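PDB 3P4G: antifreeze protein from Marinomonas primoryensis, which probably binds ice through ordered waters anchored on a calcium-dependent, right-handed parallel beta-helix, so acting as a hyperactive antifreeze protein. Local coordinates for residues R185-S190 / G206-E211; I222-V227 / R241-V246; V263-H268 / L282-K287. All blocks are in the same frame, centred on the assembly; numbering follows the deposited sequence.

Interaction 1: R185-S190 / G206-E211; sequences RTINAS and GDLFGE
Thr186 and Ile187 of 185-190 grip the next turn of the chain, 206-211, largely through backbone hydrogen bonds. Ile187 bonds through both its N and its O: the N donates to Asp207 O at 3.0 Å, and the O receives Phe209 N at 2.9 Å. Gly210 N adds a second bond to the same oxygen, reaching it from above the carbonyl plane (48° out of it), so two successive amides share one acceptor where the second segment turns. Gly206 N to Arg185 O is a weaker bond, bent at the hydrogen.

One side chain joins this polar set. Thr186 OG1 lies beside its own backbone N (chi1 -71°), where it accepts Asp207 N at 3.0 Å in a nearly straight bond. A water also sits 2.6 Å from Thr186 OG1 and donates to Asp207 OD2, bridging hydroxyl and carboxylate. The other carboxylate oxygen, OD1, takes the amide of Lys226, so Asp207 faces both neighbouring turns.

Apolar contacts lie on two sides of the backbone. Inward, Leu208 reaches with CD1 to the branch point of Ile187, 3.7 Å from its CB, the two side chains running side by side in the same direction. Outward, Thr186 CG2 approaches Phe209 CD2 obliquely at 3.8 Å, while Asp207 CB covers part of one face of that ring. Both Gly206 and Gly210 bring their backbones close: Gly210 CA lies 3.0 Å from Asn188 O, leaving little room for a side chain on that side.

The single bridge Ile187-Leu208, with both side chains packed inside, is characteristic of stacked turns in a parallel beta-helix, here the loops that follow strands 180-183 and 201-204 and lead into strands 192-194 and 211-213.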
ATOM      1  N   ARG A 185       5.128   1.123  -9.399  1.00  8.91           N
ATOM      2  CA  ARG A 185       5.381   0.087 -10.359  1.00 10.45           C
ATOM      3  C   ARG A 185       4.451  -1.107 -10.180  1.00 10.47           C
ATOM      4  O   ARG A 185       3.241  -0.912 -10.238  1.00 10.54           O
ATOM      5  CB  ARG A 185       6.883  -0.250 -10.451  1.00 10.64           C
ATOM      6  CG  ARG A 185       7.664   0.977 -10.896  1.00 16.78           C
ATOM      7  CD  ARG A 185       9.176   0.755 -11.016  1.00 22.96           C
ATOM      8  NE  ARG A 185       9.773   2.063 -11.314  1.00 31.84           N
ATOM      9  CZ  ARG A 185      11.078   2.316 -11.383  1.00 34.69           C
ATOM     10  NH1 ARG A 185      11.960   1.346 -11.200  1.00 33.81           N
ATOM     11  NH2 ARG A 185      11.490   3.560 -11.637  1.00 37.12           N
ATOM     12  N   THR A 186       4.975  -2.304  -9.894  1.00  9.97           N
ATOM     13  CA  THR A 186       4.206  -3.527 -10.074  1.00 10.12           C
ATOM     14  C   THR A 186       3.974  -4.254  -8.773  1.00  9.86           C
ATOM     15  O   THR A 186       4.842  -4.246  -7.884  1.00  8.67           O
ATOM     16  CB  THR A 186       4.967  -4.429 -11.108  1.00 10.85           C
ATOM     17  OG1 THR A 186       4.851  -3.813 -12.415  1.00 11.77           O
ATOM     18  CG2 THR A 186       4.467  -5.890 -11.150  1.00 13.28           C
ATOM     19  N   ILE A 187       2.777  -4.820  -8.642  1.00  7.91           N
ATOM     20  CA  ILE A 187       2.505  -5.737  -7.550  1.00  7.03           C
ATOM     21  C   ILE A 187       2.929  -7.084  -8.107  1.00  8.76           C
ATOM     22  O   ILE A 187       2.254  -7.658  -8.970  1.00  9.30           O
ATOM     23  CB  ILE A 187       1.060  -5.742  -7.092  1.00  7.12           C
ATOM     24  CG1 ILE A 187       0.683  -4.357  -6.584  1.00  8.28           C
ATOM     25  CG2 ILE A 187       0.890  -6.751  -5.914  1.00  8.33           C
ATOM     26  CD1 ILE A 187      -0.791  -4.190  -6.133  1.00  9.19           C
ATOM     27  N   ASN A 188       4.069  -7.551  -7.622  1.00  7.77           N
ATOM     28  CA  ASN A 188       4.674  -8.809  -8.072  1.00 10.38           C
ATOM     29  C   ASN A 188       3.845 -10.045  -7.714  1.00 10.43           C
ATOM     30  O   ASN A 188       2.917  -9.968  -6.943  1.00  9.94           O
ATOM     31  CB  ASN A 188       6.109  -8.912  -7.549  1.00 11.65           C
ATOM     32  CG  ASN A 188       7.089  -8.050  -8.343  1.00 13.23           C
ATOM     33  OD1 ASN A 188       7.058  -8.016  -9.587  1.00 15.07           O
ATOM     34  ND2 ASN A 188       8.016  -7.407  -7.626  1.00 15.89           N
ATOM     35  N   ALA A 189       4.184 -11.187  -8.289  1.00 11.81           N
ATOM     36  CA  ALA A 189       3.398 -12.385  -8.065  1.00 12.70           C
ATOM     37  C   ALA A 189       3.260 -12.695  -6.584  1.00 13.35           C
ATOM     38  O   ALA A 189       2.212 -13.205  -6.171  1.00 13.75           O
ATOM     39  CB  ALA A 189       3.980 -13.607  -8.836  1.00 14.77           C
ATOM     40  N   SER A 190       4.304 -12.400  -5.787  1.00 12.99           N
ATOM     41  CA  SER A 190       4.292 -12.737  -4.356  1.00 13.69           C
ATOM     42  C   SER A 190       3.590 -11.642  -3.527  1.00 11.89           C
ATOM     43  O   SER A 190       3.303 -11.846  -2.320  1.00 13.46           O
ATOM     44  CB  SER A 190       5.732 -12.913  -3.852  1.00 14.85           C
ATOM     45  OG  SER A 190       6.448 -11.663  -3.982  1.00 13.88           O
ATOM     46  N   GLY A 206       1.994   0.211 -12.471  1.00  9.03           N
ATOM     47  CA  GLY A 206       2.584  -0.874 -13.244  1.00  8.96           C
ATOM     48  C   GLY A 206       1.554  -2.001 -13.349  1.00  9.88           C
ATOM     49  O   GLY A 206       0.335  -1.743 -13.415  1.00  8.39           O
ATOM     50  N   ASP A 207       2.045  -3.241 -13.353  1.00  8.93           N
ATOM     51  CA  ASP A 207       1.211  -4.396 -13.630  1.00  9.79           C
ATOM     52  C   ASP A 207       0.766  -5.020 -12.311  1.00  8.94           C
ATOM     53  O   ASP A 207       1.347  -4.707 -11.269  1.00  9.13           O
ATOM     54  CB  ASP A 207       2.053  -5.431 -14.367  1.00  9.09           C
ATOM     55  CG  ASP A 207       2.613  -4.887 -15.671  1.00 13.67           C
ATOM     56  OD1 ASP A 207       1.906  -4.122 -16.345  1.00 16.69           O
ATOM     57  OD2 ASP A 207       3.771  -5.196 -15.986  1.00 15.58           O
ATOM     58  N   LEU A 208      -0.306  -5.816 -12.372  1.00  7.89           N
ATOM     59  CA  LEU A 208      -0.743  -6.634 -11.236  1.00  7.36           C
ATOM     60  C   LEU A 208      -0.541  -8.102 -11.562  1.00  9.75           C
ATOM     61  O   LEU A 208      -1.337  -8.689 -12.337  1.00  9.68           O
ATOM     62  CB  LEU A 208      -2.227  -6.392 -10.930  1.00  8.17           C
ATOM     63  CG  LEU A 208      -2.817  -7.250  -9.809  1.00  6.82           C
ATOM     64  CD1 LEU A 208      -2.033  -7.106  -8.513  1.00  8.07           C
ATOM     65  CD2 LEU A 208      -4.307  -6.919  -9.577  1.00  9.06           C
ATOM     66  N   PHE A 209       0.547  -8.672 -11.021  1.00  9.52           N
ATOM     67  CA  PHE A 209       0.836 -10.095 -11.117  1.00 10.43           C
ATOM     68  C   PHE A 209       0.476 -10.812  -9.805  1.00 10.18           C
ATOM     69  O   PHE A 209       0.285 -12.048  -9.817  1.00 12.58           O
ATOM     70  CB  PHE A 209       2.312 -10.339 -11.467  1.00  9.22           C
ATOM     71  CG  PHE A 209       2.764  -9.699 -12.763  1.00  9.50           C
ATOM     72  CD1 PHE A 209       1.884  -9.539 -13.831  1.00  9.62           C
ATOM     73  CD2 PHE A 209       4.071  -9.294 -12.904  1.00 12.52           C
ATOM     74  CE1 PHE A 209       2.337  -8.957 -15.027  1.00 11.46           C
ATOM     75  CE2 PHE A 209       4.550  -8.734 -14.109  1.00 12.00           C
ATOM     76  CZ  PHE A 209       3.681  -8.575 -15.164  1.00 12.88           C
ATOM     77  N   GLY A 210       0.394 -10.065  -8.695  1.00 10.63           N
ATOM     78  CA  GLY A 210      -0.031 -10.618  -7.361  1.00  9.59           C
ATOM     79  C   GLY A 210      -1.528 -10.455  -7.132  1.00 10.01           C
ATOM     80  O   GLY A 210      -2.325 -10.728  -8.030  1.00 11.18           O
ATOM     81  N   GLU A 211      -1.918  -9.993  -5.954  1.00  8.81           N
ATOM     82  CA  GLU A 211      -3.329  -9.898  -5.590  1.00  9.04           C
ATOM     83  C   GLU A 211      -3.648  -8.543  -4.977  1.00  8.61           C
ATOM     84  O   GLU A 211      -2.803  -7.948  -4.264  1.00  8.25           O
ATOM     85  CB  GLU A 211      -3.676 -10.994  -4.562  1.00  9.02           C
ATOM     86  CG  GLU A 211      -3.401 -12.435  -5.091  1.00 14.25           C
ATOM     87  CD  GLU A 211      -4.088 -13.479  -4.260  1.00 20.32           C
ATOM     88  OE1 GLU A 211      -3.886 -13.486  -3.020  1.00 20.14           O
ATOM     89  OE2 GLU A 211      -4.842 -14.278  -4.847  1.00 19.42           O
TER
HETATM   90  O   HOH W   1       5.935  -5.056 -14.406  1.00 23.54           O

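Interaction 2: I222-V227 / R241-V246; sequences IIAGKV and RVQSQV
Two successive coils of the right-handed beta-helix stack here, strand 220-223 on strand 239-242 and then turn on turn, with Ile222 beside Arg241 and Ile223 beside Val242 in parallel register. Ile223 is held through both its N and its O: the N donates to Arg241 O at 2.8 Å, nearly straight at 172°, and the O receives Gln243 N. Beyond the strands the backbones stay together, and Val227 N reaches Gln245 O at 3.0 Å.

Between these bonds Ser244 fills the bend. Its hydroxyl, turned beside its own backbone N (chi1 -50°), donates to a lone pair of Ala224 O at 2.7 Å, so a side chain takes over at the turn. Ser244 N makes only a weak bond to Gly225 O.

On the outer face Ile222 and Arg241 run side by side. The arginine chain bends at chi2 and chi3, which carries the guanidinium over toward Ile222, bringing NH2 to 3.6 Å from Ile222 CD1 and setting one face over Ile222 CG2, offset toward the rim. On the next coil Glu264 pairs with Arg241 NH1 and also accepts from Gln243 NE2. These two donors lie close without bonding each other, consistent with both being drawn to Glu264. In the turn, Lys226 runs alongside Gln245, its CE 3.4 Å from Gln245 OE1.

The interior is aliphatic. Val227 CG2 meets Val242 CG1 as the side chains cross, though Val242 is modelled in two conformers and the exact fit is doubtful. Ile231 of strand 230-232 comes across from the facing wall to touch both Ile223 and Val242.

Parallel strands in register, mixed aliphatic and polar side chains outside and branched aliphatics within are characteristic of the parallel beta-helix.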
ATOM      1  N   ILE A 222      -7.636   0.952  -9.310  1.00  5.89           N
ATOM      2  CA  ILE A 222      -7.218   1.271 -10.660  1.00  7.25           C
ATOM      3  C   ILE A 222      -5.858   0.596 -10.931  1.00  7.30           C
ATOM      4  O   ILE A 222      -4.878   0.809 -10.175  1.00  8.82           O
ATOM      5  CB  ILE A 222      -7.041   2.753 -10.851  1.00  7.76           C
ATOM      6  CG1 ILE A 222      -8.380   3.490 -10.619  1.00  7.92           C
ATOM      7  CG2 ILE A 222      -6.552   3.056 -12.302  1.00  8.41           C
ATOM      8  CD1 ILE A 222      -8.264   5.040 -10.501  1.00 14.07           C
ATOM      9  N   ILE A 223      -5.815  -0.196 -11.995  1.00  5.88           N
ATOM     10  CA  ILE A 223      -4.561  -0.850 -12.457  1.00  7.03           C
ATOM     11  C   ILE A 223      -4.233  -0.267 -13.819  1.00  8.54           C
ATOM     12  O   ILE A 223      -4.982  -0.483 -14.804  1.00  9.03           O
ATOM     13  CB  ILE A 223      -4.657  -2.404 -12.549  1.00  6.64           C
ATOM     14  CG1 ILE A 223      -5.285  -3.049 -11.280  1.00  7.54           C
ATOM     15  CG2 ILE A 223      -3.238  -3.031 -12.856  1.00  8.14           C
ATOM     16  CD1 ILE A 223      -4.531  -2.803  -9.928  1.00  6.97           C
ATOM     17  N   ALA A 224      -3.128   0.478 -13.916  1.00  8.81           N
ATOM     18  CA  ALA A 224      -2.723   1.077 -15.233  1.00 10.68           C
ATOM     19  C   ALA A 224      -2.140   0.060 -16.213  1.00 10.46           C
ATOM     20  O   ALA A 224      -2.359   0.175 -17.409  1.00 10.66           O
ATOM     21  CB  ALA A 224      -1.708   2.161 -15.037  1.00 10.48           C
ATOM     22  N   GLY A 225      -1.432  -0.930 -15.673  1.00  9.87           N
ATOM     23  CA  GLY A 225      -0.713  -1.924 -16.460  1.00 10.21           C
ATOM     24  C   GLY A 225      -1.571  -3.157 -16.649  1.00 10.99           C
ATOM     25  O   GLY A 225      -2.788  -3.059 -16.581  1.00 10.58           O
ATOM     26  N   LYS A 226      -0.918  -4.286 -16.936  1.00 11.74           N
ATOM     27  CA  LYS A 226      -1.603  -5.525 -17.279  1.00 12.13           C
ATOM     28  C   LYS A 226      -1.973  -6.204 -15.996  1.00 12.44           C
ATOM     29  O   LYS A 226      -1.356  -5.914 -14.965  1.00 12.75           O
ATOM     30  CB  LYS A 226      -0.672  -6.454 -18.062  1.00 12.27           C
ATOM     31  CG  LYS A 226      -0.155  -5.801 -19.346  1.00 14.08           C
ATOM     32  CD  LYS A 226       0.818  -6.714 -20.093  1.00 18.40           C
ATOM     33  CE  LYS A 226       1.301  -6.030 -21.382  1.00 24.60           C
ATOM     34  NZ  LYS A 226       2.575  -5.278 -21.065  1.00 28.23           N
ATOM     35  N   VAL A 227      -2.947  -7.117 -16.065  1.00 10.49           N
ATOM     36  CA  VAL A 227      -3.340  -7.901 -14.891  1.00  9.37           C
ATOM     37  C   VAL A 227      -3.214  -9.359 -15.303  1.00 10.41           C
ATOM     38  O   VAL A 227      -3.862  -9.797 -16.274  1.00 11.70           O
ATOM     39  CB  VAL A 227      -4.815  -7.650 -14.491  1.00  9.63           C
ATOM     40  CG1 VAL A 227      -5.267  -8.570 -13.308  1.00  8.52           C
ATOM     41  CG2 VAL A 227      -5.004  -6.135 -14.111  1.00 10.43           C
ATOM     42  N   ARG A 241     -10.977  -0.444 -12.354  1.00  7.29           N
ATOM     43  CA  ARG A 241     -10.644  -0.074 -13.716  1.00  7.42           C
ATOM     44  C   ARG A 241      -9.276  -0.691 -14.053  1.00  8.16           C
ATOM     45  O   ARG A 241      -8.335  -0.556 -13.260  1.00  7.06           O
ATOM     46  CB  ARG A 241     -10.576   1.429 -13.864  1.00  9.10           C
ATOM     47  CG  ARG A 241     -10.102   1.921 -15.260  1.00  8.92           C
ATOM     48  CD  ARG A 241     -10.799   3.198 -15.618  1.00 17.60           C
ATOM     49  NE  ARG A 241     -10.401   4.257 -14.709  1.00 21.20           N
ATOM     50  CZ  ARG A 241      -9.275   4.970 -14.855  1.00 28.55           C
ATOM     51  NH1 ARG A 241      -8.474   4.701 -15.881  1.00 24.78           N
ATOM     52  NH2 ARG A 241      -8.931   5.935 -13.970  1.00 26.57           N
ATOM     53  N   VAL A 242      -9.207  -1.362 -15.191  1.00  6.81           N
ATOM     54  CA  VAL A 242      -7.932  -1.947 -15.688  0.50  7.03           C
ATOM     55  C   VAL A 242      -7.650  -1.317 -17.040  1.00  7.92           C
ATOM     56  O   VAL A 242      -8.476  -1.371 -17.980  1.00  8.92           O
ATOM     57  CB  VAL A 242      -7.959  -3.492 -15.834  0.50  7.31           C
ATOM     58  CG1 VAL A 242      -6.585  -4.042 -16.386  0.50  7.51           C
ATOM     59  CG2 VAL A 242      -8.364  -4.162 -14.520  0.50  7.46           C
ATOM     60  N   GLN A 243      -6.465  -0.726 -17.171  1.00  8.72           N
ATOM     61  CA  GLN A 243      -6.175   0.024 -18.404  1.00 10.32           C
ATOM     62  C   GLN A 243      -5.395  -0.697 -19.493  1.00 11.88           C
ATOM     63  O   GLN A 243      -5.320  -0.192 -20.619  1.00 13.08           O
ATOM     64  CB  GLN A 243      -5.448   1.328 -18.022  1.00 10.99           C
ATOM     65  CG  GLN A 243      -6.239   2.184 -17.073  1.00 13.27           C
ATOM     66  CD  GLN A 243      -5.637   3.552 -16.932  1.00 22.32           C
ATOM     67  OE1 GLN A 243      -4.782   3.765 -16.095  1.00 20.66           O
ATOM     68  NE2 GLN A 243      -6.104   4.508 -17.746  1.00 22.55           N
ATOM     69  N   SER A 244      -4.804  -1.846 -19.166  1.00 10.79           N
ATOM     70  CA  SER A 244      -4.072  -2.653 -20.144  1.00 13.09           C
ATOM     71  C   SER A 244      -4.611  -4.083 -20.168  1.00 12.15           C
ATOM     72  O   SER A 244      -5.655  -4.351 -19.582  1.00 12.92           O
ATOM     73  CB  SER A 244      -2.553  -2.622 -19.871  1.00 13.82           C
ATOM     74  OG  SER A 244      -2.062  -1.281 -19.717  1.00 13.31           O
ATOM     75  N   GLN A 245      -3.902  -4.992 -20.849  1.00 12.56           N
ATOM     76  CA  GLN A 245      -4.382  -6.360 -21.110  1.00 13.14           C
ATOM     77  C   GLN A 245      -4.647  -7.094 -19.829  1.00 12.65           C
ATOM     78  O   GLN A 245      -3.849  -7.014 -18.886  1.00 12.52           O
ATOM     79  CB  GLN A 245      -3.345  -7.152 -21.902  1.00 13.64           C
ATOM     80  CG  GLN A 245      -3.105  -6.643 -23.317  1.00 17.39           C
ATOM     81  CD  GLN A 245      -1.957  -5.646 -23.429  1.00 18.10           C
ATOM     82  OE1 GLN A 245      -1.705  -4.829 -22.514  1.00 16.87           O
ATOM     83  NE2 GLN A 245      -1.269  -5.683 -24.579  1.00 21.81           N
ATOM     84  N   VAL A 246      -5.764  -7.825 -19.816  1.00  9.83           N
ATOM     85  CA  VAL A 246      -6.067  -8.741 -18.740  1.00 10.03           C
ATOM     86  C   VAL A 246      -5.812 -10.132 -19.331  1.00 10.83           C
ATOM     87  O   VAL A 246      -6.513 -10.592 -20.256  1.00 11.66           O
ATOM     88  CB  VAL A 246      -7.533  -8.657 -18.297  1.00  9.80           C
ATOM     89  CG1 VAL A 246      -7.835  -9.713 -17.196  1.00  8.90           C
ATOM     90  CG2 VAL A 246      -7.847  -7.263 -17.748  1.00  9.82           C
TER

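Interaction 3: V263-H268 / L282-K287; sequences VEHELH and LKFYTK
A histidine stacked on a phenylalanine marks this contact: His265 and Phe284 lie face to face, ring centres 4.4 Å apart and planes tilted by 28°. Phe284 CE1 stands over the centre of the imidazole, whereas His265 ND1 lies toward the rim of the phenyl. The Phe284 side chain, extended away from its backbone N (chi1 -169°), lies against the backbone at His265 and Glu266, so that its CB comes within 3.3 Å of His265 O and its CE2 meets Glu266 CG at 3.7 Å. Glu266 OE1 in turn accepts a hydrogen bond from His268 NE2 in the plane of that imidazole.

Tyr285 replaces a backbone partner. Its OH accepts Leu267 N at 2.9 Å and 166°, and this nitrogen lies at the edge of the ring, near its plane. The one direct backbone bond across the contact is Lys283 N to Val263 O at 3.0 Å, at the start of the type I turn 282-285. A water widens this link, donating to Val263 O and His265 O and accepting Phe284 N.

Beneath the turn Leu282 CD2 touches both Val263 CG1 (3.6 Å) and Leu267 CD2 (3.7 Å), inside the coil. Helix 294-300 covers the neighbouring surface, touching Leu267 and Tyr285.

After a single strand bridge, Val263 with Leu282, and one backbone bond, a phenol oxygen, a water and an aromatic stack carry the contact, consistent with side-chain chemistry taking over as 282-287 leaves the coil for helix 287-290.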
ATOM      1  N   VAL A 263     -12.832  -2.019 -18.350  1.00  9.94           N
ATOM      2  CA  VAL A 263     -11.673  -2.697 -18.941  1.00 12.12           C
ATOM      3  C   VAL A 263     -11.353  -1.966 -20.212  1.00 12.19           C
ATOM      4  O   VAL A 263     -12.141  -1.971 -21.177  1.00 11.67           O
ATOM      5  CB  VAL A 263     -11.907  -4.242 -19.083  1.00 14.76           C
ATOM      6  CG1 VAL A 263     -13.314  -4.553 -19.246  1.00 18.50           C
ATOM      7  CG2 VAL A 263     -11.114  -4.897 -20.154  1.00 16.69           C
ATOM      8  N   GLU A 264     -10.163  -1.359 -20.247  1.00 11.69           N
ATOM      9  CA  GLU A 264      -9.851  -0.489 -21.375  1.00 12.27           C
ATOM     10  C   GLU A 264      -9.139  -1.197 -22.554  1.00 12.65           C
ATOM     11  O   GLU A 264      -8.950  -0.591 -23.609  1.00 13.83           O
ATOM     12  CB  GLU A 264      -9.022   0.702 -20.898  1.00 12.74           C
ATOM     13  CG  GLU A 264      -9.717   1.548 -19.840  1.00 13.11           C
ATOM     14  CD  GLU A 264      -8.927   2.812 -19.465  1.00 17.84           C
ATOM     15  OE1 GLU A 264      -7.891   3.099 -20.081  1.00 18.25           O
ATOM     16  OE2 GLU A 264      -9.351   3.543 -18.538  1.00 19.64           O
ATOM     17  N   HIS A 265      -8.715  -2.452 -22.358  1.00 12.36           N
ATOM     18  CA  HIS A 265      -7.907  -3.161 -23.358  1.00 12.94           C
ATOM     19  C   HIS A 265      -8.435  -4.617 -23.515  1.00 12.50           C
ATOM     20  O   HIS A 265      -9.629  -4.875 -23.256  1.00 11.04           O
ATOM     21  CB  HIS A 265      -6.407  -3.023 -22.950  1.00 14.59           C
ATOM     22  CG  HIS A 265      -5.477  -3.067 -24.119  1.00 14.18           C
ATOM     23  ND1 HIS A 265      -5.139  -4.247 -24.760  1.00 16.22           N
ATOM     24  CD2 HIS A 265      -4.888  -2.074 -24.829  1.00 19.76           C
ATOM     25  CE1 HIS A 265      -4.355  -3.974 -25.797  1.00 21.66           C
ATOM     26  NE2 HIS A 265      -4.150  -2.669 -25.831  1.00 19.92           N
ATOM     27  N   GLU A 266      -7.600  -5.544 -23.960  1.00 12.53           N
ATOM     28  CA  GLU A 266      -7.994  -6.938 -24.148  1.00 12.23           C
ATOM     29  C   GLU A 266      -8.464  -7.552 -22.848  1.00 12.36           C
ATOM     30  O   GLU A 266      -7.923  -7.267 -21.778  1.00 12.92           O
ATOM     31  CB  GLU A 266      -6.805  -7.765 -24.681  1.00 12.88           C
ATOM     32  CG  GLU A 266      -6.440  -7.425 -26.103  1.00 14.85           C
ATOM     33  CD  GLU A 266      -5.119  -8.014 -26.541  1.00 23.29           C
ATOM     34  OE1 GLU A 266      -4.745  -9.103 -26.080  1.00 21.22           O
ATOM     35  OE2 GLU A 266      -4.473  -7.365 -27.372  1.00 24.72           O
ATOM     36  N   LEU A 267      -9.465  -8.426 -22.950  1.00 11.95           N
ATOM     37  CA  LEU A 267      -9.987  -9.117 -21.784  1.00 11.07           C
ATOM     38  C   LEU A 267      -9.993 -10.628 -22.029  1.00 12.30           C
ATOM     39  O   LEU A 267     -10.892 -11.159 -22.720  1.00 11.58           O
ATOM     40  CB  LEU A 267     -11.423  -8.619 -21.423  1.00 11.48           C
ATOM     41  CG  LEU A 267     -12.005  -9.315 -20.202  1.00 10.46           C
ATOM     42  CD1 LEU A 267     -11.162  -8.934 -18.925  1.00 11.10           C
ATOM     43  CD2 LEU A 267     -13.486  -8.906 -20.010  1.00 14.10           C
ATOM     44  N   HIS A 268      -8.968 -11.299 -21.504  1.00 11.78           N
ATOM     45  CA  HIS A 268      -8.874 -12.758 -21.665  1.00 13.24           C
ATOM     46  C   HIS A 268      -9.237 -13.506 -20.396  1.00 12.07           C
ATOM     47  O   HIS A 268      -9.505 -14.726 -20.462  1.00 14.36           O
ATOM     48  CB  HIS A 268      -7.484 -13.164 -22.137  1.00 13.84           C
ATOM     49  CG  HIS A 268      -7.093 -12.501 -23.416  1.00 16.98           C
ATOM     50  ND1 HIS A 268      -7.573 -12.908 -24.639  1.00 21.60           N
ATOM     51  CD2 HIS A 268      -6.323 -11.414 -23.658  1.00 16.82           C
ATOM     52  CE1 HIS A 268      -7.088 -12.126 -25.590  1.00 21.56           C
ATOM     53  NE2 HIS A 268      -6.328 -11.210 -25.021  1.00 21.18           N
ATOM     54  N   LEU A 282     -16.579  -2.591 -21.780  1.00 11.87           N
ATOM     55  CA  LEU A 282     -15.532  -3.196 -22.622  1.00 12.97           C
ATOM     56  C   LEU A 282     -15.127  -2.154 -23.645  1.00 14.38           C
ATOM     57  O   LEU A 282     -15.603  -2.174 -24.789  1.00 15.67           O
ATOM     58  CB  LEU A 282     -16.091  -4.427 -23.339  1.00 13.87           C
ATOM     59  CG  LEU A 282     -16.613  -5.563 -22.428  1.00 15.54           C
ATOM     60  CD1 LEU A 282     -17.346  -6.661 -23.215  1.00 13.68           C
ATOM     61  CD2 LEU A 282     -15.440  -6.190 -21.643  1.00 16.62           C
ATOM     62  N   LYS A 283     -14.248  -1.244 -23.244  1.00 15.41           N
ATOM     63  CA  LYS A 283     -13.943  -0.081 -24.099  1.00 16.48           C
ATOM     64  C   LYS A 283     -13.174  -0.504 -25.362  1.00 16.60           C
ATOM     65  O   LYS A 283     -13.215   0.185 -26.394  1.00 17.49           O
ATOM     66  CB  LYS A 283     -13.114   0.901 -23.289  1.00 17.71           C
ATOM     67  CG  LYS A 283     -12.750   2.227 -23.969  1.00 24.11           C
ATOM     68  CD  LYS A 283     -12.342   3.238 -22.867  1.00 28.54           C
ATOM     69  CE  LYS A 283     -12.622   4.661 -23.330  1.00 32.74           C
ATOM     70  NZ  LYS A 283     -11.613   5.140 -24.347  1.00 33.35           N
ATOM     71  N   PHE A 284     -12.500  -1.653 -25.307  1.00 16.54           N
ATOM     72  CA  PHE A 284     -11.618  -2.116 -26.396  1.00 16.57           C
ATOM     73  C   PHE A 284     -12.353  -2.828 -27.548  1.00 17.58           C
ATOM     74  O   PHE A 284     -11.791  -2.988 -28.641  1.00 17.88           O
ATOM     75  CB  PHE A 284     -10.532  -3.029 -25.806  1.00 16.40           C
ATOM     76  CG  PHE A 284      -9.389  -3.387 -26.757  1.00 17.72           C
ATOM     77  CD1 PHE A 284      -8.336  -2.513 -26.965  1.00 16.96           C
ATOM     78  CD2 PHE A 284      -9.362  -4.642 -27.398  1.00 20.26           C
ATOM     79  CE1 PHE A 284      -7.258  -2.867 -27.810  1.00 15.60           C
ATOM     80  CE2 PHE A 284      -8.307  -5.006 -28.248  1.00 19.41           C
ATOM     81  CZ  PHE A 284      -7.242  -4.104 -28.425  1.00 20.71           C
ATOM     82  N   TYR A 285     -13.598  -3.226 -27.312  1.00 15.85           N
ATOM     83  CA  TYR A 285     -14.347  -4.053 -28.264  1.00 17.41           C
ATOM     84  C   TYR A 285     -15.580  -3.332 -28.748  1.00 18.27           C
ATOM     85  O   TYR A 285     -16.342  -2.792 -27.943  1.00 16.24           O
ATOM     86  CB  TYR A 285     -14.786  -5.349 -27.576  1.00 15.89           C
ATOM     87  CG  TYR A 285     -13.638  -6.183 -27.069  1.00 16.99           C
ATOM     88  CD1 TYR A 285     -13.159  -6.036 -25.730  1.00 14.20           C
ATOM     89  CD2 TYR A 285     -13.027  -7.126 -27.912  1.00 18.22           C
ATOM     90  CE1 TYR A 285     -12.127  -6.824 -25.265  1.00 15.82           C
ATOM     91  CE2 TYR A 285     -11.984  -7.905 -27.464  1.00 17.99           C
ATOM     92  CZ  TYR A 285     -11.527  -7.738 -26.142  1.00 16.11           C
ATOM     93  OH  TYR A 285     -10.511  -8.522 -25.702  1.00 14.84           O
ATOM     94  N   THR A 286     -15.776  -3.313 -30.061  1.00 20.22           N
ATOM     95  CA  THR A 286     -17.011  -2.759 -30.617  1.00 22.43           C
ATOM     96  C   THR A 286     -18.087  -3.845 -30.695  1.00 20.88           C
ATOM     97  O   THR A 286     -17.765  -5.027 -30.577  1.00 20.10           O
ATOM     98  CB  THR A 286     -16.781  -2.159 -32.028  1.00 23.84           C
ATOM     99  OG1 THR A 286     -16.235  -3.154 -32.904  1.00 32.73           O
ATOM    100  CG2 THR A 286     -15.781  -0.990 -31.985  1.00 29.61           C
ATOM    101  N   LYS A 287     -19.346  -3.461 -30.922  1.00 20.78           N
ATOM    102  CA  LYS A 287     -20.413  -4.460 -31.078  1.00 21.74           C
ATOM    103  C   LYS A 287     -20.046  -5.592 -32.050  1.00 22.68           C
ATOM    104  O   LYS A 287     -20.287  -6.763 -31.766  1.00 22.25           O
ATOM    105  CB  LYS A 287     -21.718  -3.817 -31.537  1.00 22.57           C
ATOM    106  CG  LYS A 287     -22.494  -3.209 -30.450  1.00 24.56           C
ATOM    107  CD  LYS A 287     -23.805  -2.692 -30.990  1.00 28.24           C
ATOM    108  CE  LYS A 287     -24.598  -1.960 -29.911  1.00 30.26           C
ATOM    109  NZ  LYS A 287     -25.935  -1.668 -30.484  1.00 33.03           N
TER
HETATM  110  O   HOH W   2     -12.289  -3.831 -23.223  1.00  5.66           O

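Overall arrangement
From the N-terminal side, 185-190 comes first and pairs with 206-211, closing a loop of 15 intervening residues as interaction 1. Interactions 2 and 3 follow in series, each closing a loop of 13, so each spans roughly one coil and none nests or crosses. Interaction 1 touches interaction 2 where Leu208 N meets Lys226 O, and interaction 2 touches interaction 3 through Val242 O with Glu264 N and Val246 O with His268 N. Neighbouring centres are about 11 Å apart; the centres of interactions 1 and 3 are about 21 Å apart, and their nearest atoms about 11 Å. Together they tie successive turns beside strands 180-183 to 279-282, running from the body of the beta-helix to its C-terminal helices.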